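Side-chain contacts in hemolysin activator protein CdiB (Acinetobacter baumannii ACICU, PDB 6WIL), which probably secretes a contact-dependent growth inhibition toxin across the outer membrane, as an Omp85-superfamily TpsB transporter: residues 15-20 and 235-240; 226-231 and 467-472. All blocks are in the same frame, centred on the assembly; numbering follows the deposited sequence.

In the fold
Two contacts show how a 16-stranded outer-membrane barrel holds elements that lie inside it. Contact 1 joins helix 8-27, the plug helix, to the wall at strand 232-243; contact 2 joins the end of strand 217-228 and the turn after it to the long loop between strands 432-444 and 476-487. The two wall strands are consecutive and adjacent in the antiparallel sheet, and the centres of the contacts lie about 19 Å apart, with contact 2 farther from the centre of the chain. Along the chain the segments alternate: 15-20, 226-231, 235-240, 467-472. Plug and loop also touch, Gln16 packing on Met471, so helix and loop, both inside the barrel, are joined to each other as well as to the wall.

Contact 1 (15-20 and 235-240); sequences DQRLKE and MGNIGI
Of residues 15-20, Arg17 alone meets 235-240, touching Met235 and Asn237, which flank Gly236 on strand 232-243, their side chains both reaching toward the helix. Its aliphatic part lies against the selenomethionine: CD of Arg17 is 4.1 Å from the terminal CE of Met235, a loose apolar touch between two side chains set at a slant to each other. Farther out, NH1 of Arg17 stands 3.4 Å from OD1 of Asn237 and 3.8 Å from ND2 of the same amide. The two side chains run past each other in opposite directions, with guanidinium and amide planes 42° apart, so the approach is oblique rather than a flat stack. The reach depends on the arginine's shape: CG is anti to the backbone N (chi1 -172°), which carries the chain off the helix, and a bend at chi3 (80°) turns the guanidinium along the wall. In the next shell, the amide oxygen of Asn237 is hydrogen-bonded to Asn255 ND2 on the adjoining strand 251-261, while Arg17 NH2 has a weak hydrogen bond to Ser270 OG. Tyr461 touches Arg17 from the inward-folded loop. Backbone bonds from Met235 to Asp224 and from Asn237 to Ser222 hold the strand in the sheet. A helix lodged inside the barrel is the plug arrangement of TpsB transporters such as FhaC; here Arg17 is one of its links to the wall.

Contact 2 (226-231 and 467-472); sequences SGNQDT and DGELML
An Asx turn on each side brings Asn228, near the extracellular end of strand 217-228, up to Asp467 and Glu469 of the inward-folded loop L6, just after the VRGF sequence that corresponds to the family's VRGY motif. The amide nitrogen ND2 of Asn228 does the touching, 3.6 Å from OD2 of Asp467 and 3.8 Å from OE2 of Glu469. Both separations are long, and neither is a hydrogen bond. The amide is nearly perpendicular to the Asp467 carboxylate (85°), and the side chains of Asn228 and Glu469 cross at about a right angle. What fixes the amide lies on its other end. OD1 of Asn228 accepts from the backbone N of Thr231 at 2.6 Å, almost straight at 171°, and from the backbone N of Asp230 at 2.8 Å, both donors tilted out of the carbonyl plane. With OD1 bound to the turn, ND2 is directed at the loop. Asp467 is held likewise: its OD1 receives the backbone N of Glu469 at 2.7 Å, on the anti side and somewhat out of the carboxylate plane; a chi1 of 47° tucks the carboxylate back over its own backbone, where OD1 meets the N-H two residues on. Phe263 packs against Asn228, Asp467 and Glu469 alike. OD2 of Asp467 and OE2 of Glu469 are only 3.1 Å apart, a pairing of acceptors that could raise the proton affinity of one acid; the salt bridge from Glu469 OE2 to Lys547 NZ probably offsets this, and ND2 of Asn228 may add a modest electrostatic attraction.

Contact 1 (15-20 and 235-240)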
# COMPACT_ATOMS: atom_id res chain seq x y z
N ASP A 15 -16.75 4.43 9.60
CA ASP A 15 -16.11 4.36 8.28
C ASP A 15 -14.66 4.80 8.35
O ASP A 15 -13.79 4.17 7.73
CB ASP A 15 -16.88 5.21 7.27
CG ASP A 15 -18.20 4.59 6.86
OD1 ASP A 15 -18.59 3.56 7.46
OD2 ASP A 15 -18.85 5.12 5.93
N GLN A 16 -14.37 5.88 9.07
CA GLN A 16 -12.99 6.32 9.24
C GLN A 16 -12.16 5.25 9.94
O GLN A 16 -11.03 4.96 9.54
CB GLN A 16 -12.93 7.63 10.02
CG GLN A 16 -13.59 8.82 9.32
CD GLN A 16 -13.39 10.12 10.07
OE1 GLN A 16 -13.23 10.14 11.29
NE2 GLN A 16 -13.38 11.23 9.34
N ARG A 17 -12.71 4.65 11.00
CA ARG A 17 -12.01 3.57 11.69
C ARG A 17 -11.82 2.37 10.78
O ARG A 17 -10.78 1.71 10.82
CB ARG A 17 -12.78 3.17 12.95
CG ARG A 17 -12.03 2.18 13.84
CD ARG A 17 -12.96 1.50 14.83
NE ARG A 17 -13.71 0.40 14.22
CZ ARG A 17 -13.24 -0.84 14.08
NH1 ARG A 17 -12.02 -1.14 14.52
NH2 ARG A 17 -13.98 -1.78 13.51
N LEU A 18 -12.83 2.07 9.95
CA LEU A 18 -12.71 0.96 9.00
C LEU A 18 -11.59 1.21 8.00
O LEU A 18 -10.81 0.31 7.69
CB LEU A 18 -14.03 0.74 8.27
CG LEU A 18 -14.89 -0.44 8.71
CD1 LEU A 18 -16.00 -0.68 7.70
CD2 LEU A 18 -14.03 -1.69 8.87
N LYS A 19 -11.50 2.44 7.48
CA LYS A 19 -10.45 2.75 6.52
C LYS A 19 -9.07 2.67 7.17
O LYS A 19 -8.12 2.17 6.57
CB LYS A 19 -10.68 4.12 5.90
CG LYS A 19 -11.73 4.13 4.79
CD LYS A 19 -11.14 4.69 3.50
CE LYS A 19 -12.06 4.50 2.30
NZ LYS A 19 -13.25 5.39 2.34
N GLU A 20 -8.95 3.16 8.41
CA GLU A 20 -7.68 3.06 9.11
C GLU A 20 -7.29 1.61 9.35
O GLU A 20 -6.12 1.24 9.23
CB GLU A 20 -7.75 3.84 10.43
CG GLU A 20 -6.40 4.01 11.12
CD GLU A 20 -6.37 5.22 12.03
OE1 GLU A 20 -6.43 5.05 13.27
OE2 GLU A 20 -6.31 6.36 11.51
N MSE A 235 -13.14 2.46 23.78
CA MSE A 235 -13.16 1.42 22.76
C MSE A 235 -12.43 0.16 23.19
O MSE A 235 -11.44 0.21 23.91
CB MSE A 235 -12.55 1.93 21.46
CG MSE A 235 -13.55 2.39 20.42
SE MSE A 235 -12.65 3.15 18.86
CE MSE A 235 -11.31 1.75 18.60
N GLY A 236 -12.93 -0.99 22.73
CA GLY A 236 -12.26 -2.25 22.92
C GLY A 236 -12.20 -3.04 21.63
O GLY A 236 -13.22 -3.21 20.96
N ASN A 237 -11.01 -3.51 21.27
CA ASN A 237 -10.81 -4.22 20.02
C ASN A 237 -10.17 -5.58 20.28
O ASN A 237 -9.23 -5.69 21.07
CB ASN A 237 -9.93 -3.42 19.05
CG ASN A 237 -10.72 -2.76 17.94
OD1 ASN A 237 -10.92 -3.35 16.88
ND2 ASN A 237 -11.18 -1.54 18.18
N ILE A 238 -10.69 -6.60 19.61
CA ILE A 238 -10.09 -7.93 19.59
C ILE A 238 -9.75 -8.22 18.13
O ILE A 238 -10.64 -8.38 17.30
CB ILE A 238 -11.02 -9.00 20.16
CG1 ILE A 238 -11.42 -8.66 21.60
CG2 ILE A 238 -10.35 -10.37 20.10
CD1 ILE A 238 -12.56 -9.50 22.13
N GLY A 239 -8.46 -8.27 17.83
CA GLY A 239 -7.98 -8.59 16.49
C GLY A 239 -7.36 -9.97 16.46
O GLY A 239 -6.57 -10.33 17.34
N ILE A 240 -7.72 -10.75 15.44
CA ILE A 240 -7.15 -12.08 15.23
C ILE A 240 -6.57 -12.13 13.83
O ILE A 240 -7.28 -11.88 12.85
CB ILE A 240 -8.18 -13.20 15.42
CG1 ILE A 240 -8.85 -13.08 16.79
CG2 ILE A 240 -7.50 -14.55 15.27
CD1 ILE A 240 -9.70 -14.27 17.16

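Contact 2 (226-231 and 467-472)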
# COMPACT_ATOMS: atom_id res chain seq x y z
N SER A 226 -10.47 8.12 24.54
CA SER A 226 -10.28 9.46 24.00
C SER A 226 -11.48 10.33 24.35
O SER A 226 -12.60 9.83 24.51
CB SER A 226 -10.09 9.44 22.48
OG SER A 226 -8.90 8.75 22.12
N GLY A 227 -11.24 11.63 24.46
CA GLY A 227 -12.32 12.57 24.69
C GLY A 227 -11.78 13.90 25.16
O GLY A 227 -10.57 14.14 25.15
N ASN A 228 -12.70 14.78 25.54
CA ASN A 228 -12.35 16.02 26.20
C ASN A 228 -12.41 15.82 27.71
O ASN A 228 -12.66 14.72 28.21
CB ASN A 228 -13.27 17.17 25.74
CG ASN A 228 -14.74 16.88 25.95
OD1 ASN A 228 -15.16 16.43 27.01
ND2 ASN A 228 -15.54 17.14 24.92
N GLN A 229 -12.18 16.90 28.45
CA GLN A 229 -12.15 16.82 29.90
C GLN A 229 -13.53 16.61 30.51
O GLN A 229 -13.63 16.33 31.71
CB GLN A 229 -11.50 18.08 30.48
CG GLN A 229 -10.32 18.61 29.66
CD GLN A 229 -9.06 17.77 29.80
OE1 GLN A 229 -8.72 17.32 30.90
NE2 GLN A 229 -8.35 17.57 28.70
N ASP A 230 -14.60 16.73 29.72
CA ASP A 230 -15.96 16.50 30.19
C ASP A 230 -16.47 15.11 29.82
O ASP A 230 -17.00 14.40 30.67
CB ASP A 230 -16.91 17.56 29.62
CG ASP A 230 -16.66 18.94 30.21
OD1 ASP A 230 -15.79 19.06 31.10
OD2 ASP A 230 -17.34 19.89 29.78
N THR A 231 -16.33 14.72 28.55
CA THR A 231 -16.88 13.47 28.04
C THR A 231 -15.83 12.76 27.20
O THR A 231 -14.78 13.32 26.87
CB THR A 231 -18.15 13.72 27.21
OG1 THR A 231 -17.85 14.62 26.14
CG2 THR A 231 -19.25 14.32 28.08
N ASP A 467 -12.31 16.78 19.41
CA ASP A 467 -12.97 15.65 20.05
C ASP A 467 -13.84 14.87 19.06
O ASP A 467 -14.06 13.67 19.23
CB ASP A 467 -13.83 16.12 21.23
CG ASP A 467 -14.69 17.32 20.88
OD1 ASP A 467 -15.41 17.28 19.85
OD2 ASP A 467 -14.67 18.30 21.67
N GLY A 468 -14.35 15.56 18.03
CA GLY A 468 -15.24 14.94 17.08
C GLY A 468 -16.71 14.92 17.43
O GLY A 468 -17.48 14.23 16.75
N GLU A 469 -17.13 15.66 18.46
CA GLU A 469 -18.57 15.76 18.71
C GLU A 469 -19.25 16.55 17.61
O GLU A 469 -20.42 16.30 17.28
CB GLU A 469 -18.84 16.41 20.06
CG GLU A 469 -18.54 17.89 20.13
CD GLU A 469 -18.74 18.43 21.52
OE1 GLU A 469 -19.91 18.61 21.90
OE2 GLU A 469 -17.73 18.63 22.22
N LEU A 470 -18.55 17.52 17.04
CA LEU A 470 -19.07 18.29 15.93
C LEU A 470 -18.01 18.26 14.84
O LEU A 470 -16.85 18.55 15.11
CB LEU A 470 -19.38 19.75 16.32
CG LEU A 470 -20.45 19.95 17.39
CD1 LEU A 470 -20.47 21.39 17.85
CD2 LEU A 470 -21.83 19.51 16.92
N MSE A 471 -18.42 17.87 13.64
CA MSE A 471 -17.49 17.80 12.52
C MSE A 471 -17.95 18.70 11.38
O MSE A 471 -19.15 18.85 11.15
CB MSE A 471 -17.33 16.36 12.03
CG MSE A 471 -16.76 15.43 13.08
SE MSE A 471 -16.71 13.57 12.48
CE MSE A 471 -15.00 13.59 11.51
N LEU A 472 -17.00 19.32 10.69
CA LEU A 472 -17.28 20.02 9.45
C LEU A 472 -17.34 19.00 8.32
O LEU A 472 -16.69 17.96 8.37
CB LEU A 472 -16.22 21.08 9.17
CG LEU A 472 -15.89 22.01 10.34
CD1 LEU A 472 -14.73 22.91 9.99
CD2 LEU A 472 -17.11 22.85 10.74